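Local coordinates for malarial CLPB2 atpase/hsp101 protein (Plasmodium falciparum, PDB 4IRF) that probably uses ATP hydrolysis to unfold and translocate proteins in the malaria parasite, the piece here being its N-terminal cargo-binding domain, at residues Y12-R15 with T16-L20; L126-E129 with I130-V134. All blocks are in the same frame, centred on the assembly; numbering follows the deposited sequence.

Contact 1. Residues Y12-R15 with T16-L20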
ATOM      1  N   TYR A  12       3.263   4.262  13.746  1.00 26.31           N
ATOM      2  CA  TYR A  12       3.623   3.689  12.480  1.00 29.80           C
ATOM      3  C   TYR A  12       5.047   3.371  12.480  1.00 33.17           C
ATOM      4  O   TYR A  12       5.773   4.188  12.824  1.00 35.77           O
ATOM      5  CB  TYR A  12       3.389   4.697  11.389  1.00 33.58           C
ATOM      6  CG  TYR A  12       1.970   4.784  11.069  1.00 32.93           C
ATOM      7  CD1 TYR A  12       1.106   5.282  11.935  1.00 39.37           C
ATOM      8  CD2 TYR A  12       1.515   4.278   9.931  1.00 41.62           C
ATOM      9  CE1 TYR A  12      -0.208   5.341  11.654  1.00 35.47           C
ATOM     10  CE2 TYR A  12       0.237   4.300   9.633  1.00 45.07           C
ATOM     11  CZ  TYR A  12      -0.639   4.850  10.521  1.00 43.51           C
ATOM     12  OH  TYR A  12      -1.904   4.952  10.184  1.00 50.58           O
ATOM     13  N   LEU A  13       5.412   2.196  11.991  1.00 25.62           N
ATOM     14  CA  LEU A  13       6.810   1.905  11.815  1.00 25.25           C
ATOM     15  C   LEU A  13       7.460   2.790  10.764  1.00 28.51           C
ATOM     16  O   LEU A  13       6.837   3.278   9.895  1.00 27.32           O
ATOM     17  CB  LEU A  13       7.040   0.475  11.435  1.00 23.28           C
ATOM     18  CG  LEU A  13       6.597  -0.580  12.411  1.00 28.06           C
ATOM     19  CD1 LEU A  13       6.816  -1.945  11.850  1.00 26.92           C
ATOM     20  CD2 LEU A  13       7.299  -0.424  13.709  1.00 30.78           C
ATOM     21  N   ASN A  14       8.755   2.926  10.874  1.00 29.12           N
ATOM     22  CA  ASN A  14       9.509   3.661   9.893  1.00 27.62           C
ATOM     23  C   ASN A  14       9.276   3.187   8.495  1.00 34.66           C
ATOM     24  O   ASN A  14       9.194   3.943   7.617  1.00 26.49           O
ATOM     25  CB  ASN A  14      10.963   3.508  10.096  1.00 39.13           C
ATOM     26  CG  ASN A  14      11.616   4.708  10.640  1.00 57.87           C
ATOM     27  OD1 ASN A  14      12.006   5.675   9.916  1.00 65.19           O
ATOM     28  ND2 ASN A  14      11.847   4.642  11.894  1.00 62.09           N
ATOM     29  N   ARG A  15       9.332   1.889   8.311  1.00 27.25           N
ATOM     30  CA  ARG A  15       9.180   1.355   6.969  1.00 25.86           C
ATOM     31  C   ARG A  15       7.814   1.642   6.409  1.00 24.91           C
ATOM     32  O   ARG A  15       7.661   1.756   5.199  1.00 25.07           O
ATOM     33  CB  ARG A  15       9.517  -0.144   6.913  1.00 23.24           C
ATOM     34  CG  ARG A  15       8.740  -1.049   7.882  1.00 24.97           C
ATOM     35  CD  ARG A  15       9.152  -2.506   7.621  1.00 28.14           C
ATOM     36  NE  ARG A  15       8.543  -3.501   8.506  1.00 26.10           N
ATOM     37  CZ  ARG A  15       9.252  -4.346   9.261  1.00 30.53           C
ATOM     38  NH1 ARG A  15      10.573  -4.303   9.218  1.00 31.98           N
ATOM     39  NH2 ARG A  15       8.646  -5.237  10.038  1.00 33.75           N
ATOM     40  N   THR A  16       6.822   1.802   7.285  1.00 20.35           N
ATOM     41  CA  THR A  16       5.471   2.090   6.827  1.00 21.89           C
ATOM     42  C   THR A  16       5.412   3.547   6.365  1.00 25.86           C
ATOM     43  O   THR A  16       4.900   3.859   5.278  1.00 21.80           O
ATOM     44  CB  THR A  16       4.461   1.833   7.972  1.00 21.71           C
ATOM     45  OG1 THR A  16       4.563   0.462   8.388  1.00 23.24           O
ATOM     46  CG2 THR A  16       3.070   2.130   7.542  1.00 22.16           C
ATOM     47  N   ILE A  17       5.986   4.426   7.180  1.00 20.67           N
ATOM     48  CA  ILE A  17       6.047   5.859   6.862  1.00 22.71           C
ATOM     49  C   ILE A  17       6.842   6.063   5.563  1.00 24.82           C
ATOM     50  O   ILE A  17       6.456   6.859   4.724  1.00 24.06           O
ATOM     51  CB  ILE A  17       6.773   6.607   7.982  1.00 21.36           C
ATOM     52  CG1 ILE A  17       5.950   6.601   9.270  1.00 31.71           C
ATOM     53  CG2 ILE A  17       7.024   8.052   7.587  1.00 24.63           C
ATOM     54  CD1 ILE A  17       4.619   7.242   9.114  1.00 35.61           C
ATOM     55  N   ASN A  18       7.949   5.337   5.404  1.00 23.21           N
ATOM     56  CA  ASN A  18       8.748   5.460   4.186  1.00 25.33           C
ATOM     57  C   ASN A  18       7.978   5.076   2.922  1.00 26.24           C
ATOM     58  O   ASN A  18       8.132   5.702   1.871  1.00 23.74           O
ATOM     59  CB  ASN A  18      10.048   4.655   4.299  1.00 30.99           C
ATOM     60  CG  ASN A  18      11.006   5.243   5.330  1.00 31.08           C
ATOM     61  OD1 ASN A  18      10.931   6.435   5.667  1.00 34.93           O
ATOM     62  ND2 ASN A  18      11.925   4.411   5.826  1.00 36.64           N
ATOM     63  N   ILE A  19       7.155   4.040   3.024  1.00 20.54           N
ATOM     64  CA  ILE A  19       6.272   3.682   1.936  1.00 22.91           C
ATOM     65  C   ILE A  19       5.297   4.831   1.636  1.00 19.61           C
ATOM     66  O   ILE A  19       5.077   5.170   0.473  1.00 22.85           O
ATOM     67  CB  ILE A  19       5.471   2.376   2.232  1.00 19.12           C
ATOM     68  CG1 ILE A  19       6.379   1.168   1.998  1.00 21.37           C
ATOM     69  CG2 ILE A  19       4.320   2.203   1.289  1.00 21.62           C
ATOM     70  CD1 ILE A  19       5.920  -0.056   2.729  1.00 21.98           C
ATOM     71  N   LEU A  20       4.692   5.391   2.682  1.00 19.92           N
ATOM     72  CA  LEU A  20       3.773   6.513   2.493  1.00 19.21           C
ATOM     73  C   LEU A  20       4.466   7.702   1.841  1.00 24.58           C
ATOM     74  O   LEU A  20       3.935   8.291   0.912  1.00 25.61           O
ATOM     75  CB  LEU A  20       3.173   6.926   3.826  1.00 20.06           C
ATOM     76  CG  LEU A  20       2.303   5.868   4.479  1.00 21.70           C
ATOM     77  CD1 LEU A  20       1.882   6.359   5.876  1.00 24.60           C
ATOM     78  CD2 LEU A  20       1.076   5.596   3.622  1.00 25.78           C
TER

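Contact 2. Residues L126-E129 with I130-V134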
ATOM      1  N   LEU A 126      -9.771   0.088  -6.999  1.00 29.49           N
ATOM      2  CA  LEU A 126      -8.734  -0.073  -8.009  1.00 28.16           C
ATOM      3  C   LEU A 126      -7.657  -1.035  -7.523  1.00 27.20           C
ATOM      4  O   LEU A 126      -7.233  -1.943  -8.261  1.00 29.95           O
ATOM      5  CB  LEU A 126      -8.109   1.294  -8.337  1.00 32.88           C
ATOM      6  CG  LEU A 126      -6.950   1.316  -9.336  1.00 34.46           C
ATOM      7  CD1 LEU A 126      -7.375   0.609 -10.622  1.00 37.86           C
ATOM      8  CD2 LEU A 126      -6.574   2.771  -9.628  1.00 32.99           C
ATOM      9  N   VAL A 127      -7.218  -0.846  -6.279  1.00 27.99           N
ATOM     10  CA  VAL A 127      -6.167  -1.701  -5.725  1.00 24.28           C
ATOM     11  C   VAL A 127      -6.726  -3.101  -5.578  1.00 23.66           C
ATOM     12  O   VAL A 127      -6.034  -4.079  -5.886  1.00 25.83           O
ATOM     13  CB  VAL A 127      -5.681  -1.220  -4.352  1.00 27.30           C
ATOM     14  CG1 VAL A 127      -4.882  -2.320  -3.650  1.00 22.76           C
ATOM     15  CG2 VAL A 127      -4.857   0.074  -4.480  1.00 28.33           C
ATOM     16  N   ASN A 128      -7.982  -3.220  -5.149  1.00 25.87           N
ATOM     17  CA  ASN A 128      -8.517  -4.552  -4.944  1.00 26.16           C
ATOM     18  C   ASN A 128      -8.708  -5.329  -6.253  1.00 35.19           C
ATOM     19  O   ASN A 128      -8.576  -6.548  -6.262  1.00 33.77           O
ATOM     20  CB  ASN A 128      -9.804  -4.554  -4.150  1.00 36.38           C
ATOM     21  CG  ASN A 128      -9.999  -5.851  -3.437  1.00 45.56           C
ATOM     22  OD1 ASN A 128      -9.158  -6.241  -2.626  1.00 46.06           O
ATOM     23  ND2 ASN A 128     -11.072  -6.554  -3.754  1.00 50.57           N
ATOM     24  N   GLU A 129      -8.999  -4.622  -7.341  1.00 33.35           N
ATOM     25  CA  GLU A 129      -9.067  -5.260  -8.668  1.00 33.35           C
ATOM     26  C   GLU A 129      -7.711  -5.884  -8.955  1.00 31.98           C
ATOM     27  O   GLU A 129      -7.592  -7.064  -9.335  1.00 34.08           O
ATOM     28  CB  GLU A 129      -9.476  -4.226  -9.733  1.00 33.06           C
ATOM     29  CG  GLU A 129     -10.993  -3.906  -9.671  1.00 68.92           C
ATOM     30  CD  GLU A 129     -11.431  -2.643 -10.433  1.00 75.92           C
ATOM     31  OE1 GLU A 129     -10.588  -1.937 -11.037  1.00 75.60           O
ATOM     32  OE2 GLU A 129     -12.653  -2.357 -10.422  1.00 77.78           O
ATOM     33  N   ILE A 130      -6.668  -5.111  -8.711  1.00 28.72           N
ATOM     34  CA  ILE A 130      -5.317  -5.592  -8.972  1.00 29.16           C
ATOM     35  C   ILE A 130      -4.991  -6.826  -8.135  1.00 32.33           C
ATOM     36  O   ILE A 130      -4.522  -7.838  -8.674  1.00 34.75           O
ATOM     37  CB  ILE A 130      -4.277  -4.500  -8.725  1.00 25.91           C
ATOM     38  CG1 ILE A 130      -4.420  -3.405  -9.803  1.00 29.21           C
ATOM     39  CG2 ILE A 130      -2.871  -5.099  -8.696  1.00 26.87           C
ATOM     40  CD1 ILE A 130      -3.605  -2.166  -9.547  1.00 30.19           C
ATOM     41  N   PHE A 131      -5.218  -6.741  -6.823  1.00 27.06           N
ATOM     42  CA  PHE A 131      -5.003  -7.893  -5.938  1.00 32.13           C
ATOM     43  C   PHE A 131      -5.727  -9.138  -6.450  1.00 37.12           C
ATOM     44  O   PHE A 131      -5.155 -10.227  -6.459  1.00 34.37           O
ATOM     45  CB  PHE A 131      -5.465  -7.575  -4.509  1.00 27.26           C
ATOM     46  CG  PHE A 131      -4.539  -6.645  -3.745  1.00 24.00           C
ATOM     47  CD1 PHE A 131      -3.333  -6.245  -4.288  1.00 29.28           C
ATOM     48  CD2 PHE A 131      -4.880  -6.177  -2.478  1.00 24.14           C
ATOM     49  CE1 PHE A 131      -2.482  -5.384  -3.591  1.00 27.82           C
ATOM     50  CE2 PHE A 131      -4.014  -5.329  -1.746  1.00 21.80           C
ATOM     51  CZ  PHE A 131      -2.816  -4.931  -2.314  1.00 28.96           C
ATOM     52  N   ASN A 132      -6.973  -8.986  -6.888  1.00 36.46           N
ATOM     53  CA  ASN A 132      -7.752 -10.151  -7.293  1.00 47.41           C
ATOM     54  C   ASN A 132      -7.214 -10.757  -8.585  1.00 48.10           C
ATOM     55  O   ASN A 132      -7.429 -11.937  -8.867  1.00 49.86           O
ATOM     56  CB  ASN A 132      -9.244  -9.820  -7.388  1.00 51.58           C
ATOM     57  CG  ASN A 132      -9.978 -10.017  -6.062  1.00 63.44           C
ATOM     58  OD1 ASN A 132      -9.660 -10.918  -5.275  1.00 65.97           O
ATOM     59  ND2 ASN A 132     -10.977  -9.172  -5.816  1.00 69.54           N
ATOM     60  N   GLU A 133      -6.475  -9.959  -9.345  1.00 41.96           N
ATOM     61  CA  GLU A 133      -5.896 -10.432 -10.600  1.00 51.61           C
ATOM     62  C   GLU A 133      -4.540 -11.102 -10.431  1.00 50.41           C
ATOM     63  O   GLU A 133      -4.092 -11.853 -11.307  1.00 47.97           O
ATOM     64  CB  GLU A 133      -5.802  -9.301 -11.624  1.00 47.97           C
ATOM     65  CG  GLU A 133      -7.118  -9.014 -12.324  1.00 53.74           C
ATOM     66  CD  GLU A 133      -7.801 -10.274 -12.838  1.00 70.18           C
ATOM     67  OE1 GLU A 133      -7.109 -11.221 -13.293  1.00 71.30           O
ATOM     68  OE2 GLU A 133      -9.048 -10.322 -12.795  1.00 78.22           O
ATOM     69  N   VAL A 134      -3.865 -10.817  -9.339  1.00 44.50           N
ATOM     70  CA  VAL A 134      -2.678 -11.525  -9.009  1.00 40.07           C
ATOM     71  C   VAL A 134      -2.979 -12.557  -7.934  1.00 39.52           C
ATOM     72  O   VAL A 134      -2.104 -13.049  -7.289  1.00 49.05           O
ATOM     73  CB  VAL A 134      -1.527 -10.620  -8.561  1.00 34.49           C
ATOM     74  CG1 VAL A 134      -1.021  -9.794  -9.694  1.00 36.67           C
ATOM     75  CG2 VAL A 134      -1.936  -9.726  -7.411  1.00 36.49           C
TER

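Contact 1. Residues Y12-R15 with T16-L20
Tyr12 lies just before helix 14-29, beside its first turn, and touches Thr16 and Ile17. Its CD2 edge receives the Thr16 methyl, CG2, at 3.6 Å and close to the ring plane, while Ile17 CD1 packs against Tyr12 CB at 3.6 Å. Both partners cross the tyrosine side chain at about a right angle, so one methyl meets the ring edge and the other packs mainly against the CB that carries the ring. Thr16 CG2 is anti to its own nitrogen, which sets the methyl toward Tyr12 and places OG1 on another branch, where it hydrogen-bonds to the carbonyl of Val112. At the far end of the tyrosine the phenol OH is hydrogen-bonded to Glu101 of helix 91-106. Leu13 comes next, at the N-cap position. Its side chain turns to Lys111 and Asp113, and its carbonyl opens the helical bonding: Leu13 O takes a straight bond from Ile17 N (3.1 Å, 168° at the hydrogen) and a weak, bent one from Thr16 N (3.0 Å). Two donors thus converge on one oxygen as the chain winds into the first helix of the Clp N-terminal domain, a mostly helical module of the ClpA/ClpB family. Asn14 is exposed; its carbonyl accepts from Asn18 N at 2.9 Å, and the Asn18 amide comes close to that oxygen (CG to Asn14 O 3.2 Å), but ND2 is badly angled for a bond. Arg15 O follows, bound by Ile19 N at 3.2 Å. The arginine chain, with CG lodged between backbone N and carbonyl carbon (chi1 55°), runs extended to a salt bridge between NH2 and Asp113. Ile19 CD1 touches Arg15 O at 3.5 Å, and the same side chain packs on helices 37-46 and 114-121.

Contact 2. Residues L126-E129 with I130-V134
Val127 lays its CG1 methyl over one face of the Phe131 ring, one helical turn further on. The methyl carbon is 3.7 Å from the ring centroid and 18° off the normal, a CH-pi contact, and its nearest ring atom is Phe131 CZ at 3.6 Å. The two side chains run side by side in the same direction. CG1 lies anti to the valine nitrogen (chi1 165°), the branch that brings it over the ring. The backbones of the same two residues are joined too: Phe131 N makes a nearly straight bond to Val127 O at 2.9 Å. Ile130 N reaches Leu126 O at 3.2 Å, and Ile130 CG1 also leans on that oxygen. On the polar flank Asn132 N bonds to Asn128 O, while the two amide groups stand with planes 73° apart and their ND2 atoms 3.3 Å from each other, both donors and not bonded. Glu133 N closes the turn weakly on Glu129 O, as helix 125-133 ends, and Ile130 O accepts from both Glu133 N and Val134 N. Further out, Asp124 OD2 accepts from Val127 N, Val127 and Phe131 pack on Leu41 of helix 37-46 and on helix 114-121, and Ile130 meets Ile38 and Leu64. The amphipathic split, with Val127, Ile130 and Phe131 buried and Glu129, Asn132 and Glu133 exposed, is consistent with a helix held to the domain largely by apolar packing.

Overall arrangement
Contacts 1 and 2 occur in series along the chain, at the start of helix 14-29 and along helix 125-133, on opposite sides of the centre of the Clp N-terminal domain. Their centres are 22 Å apart and their nearest atoms about 11 Å, so they do not touch. The space between is bridged by shared neighbours: helix 37-46 meets Ile19 through Ile40, Ala43 and Leu44 and meets the other contact through Ile38 and Leu41, while helix 114-121 packs against both as well. Each contact is therefore a local stretch of helix whose apolar side joins the same two helices from a different direction.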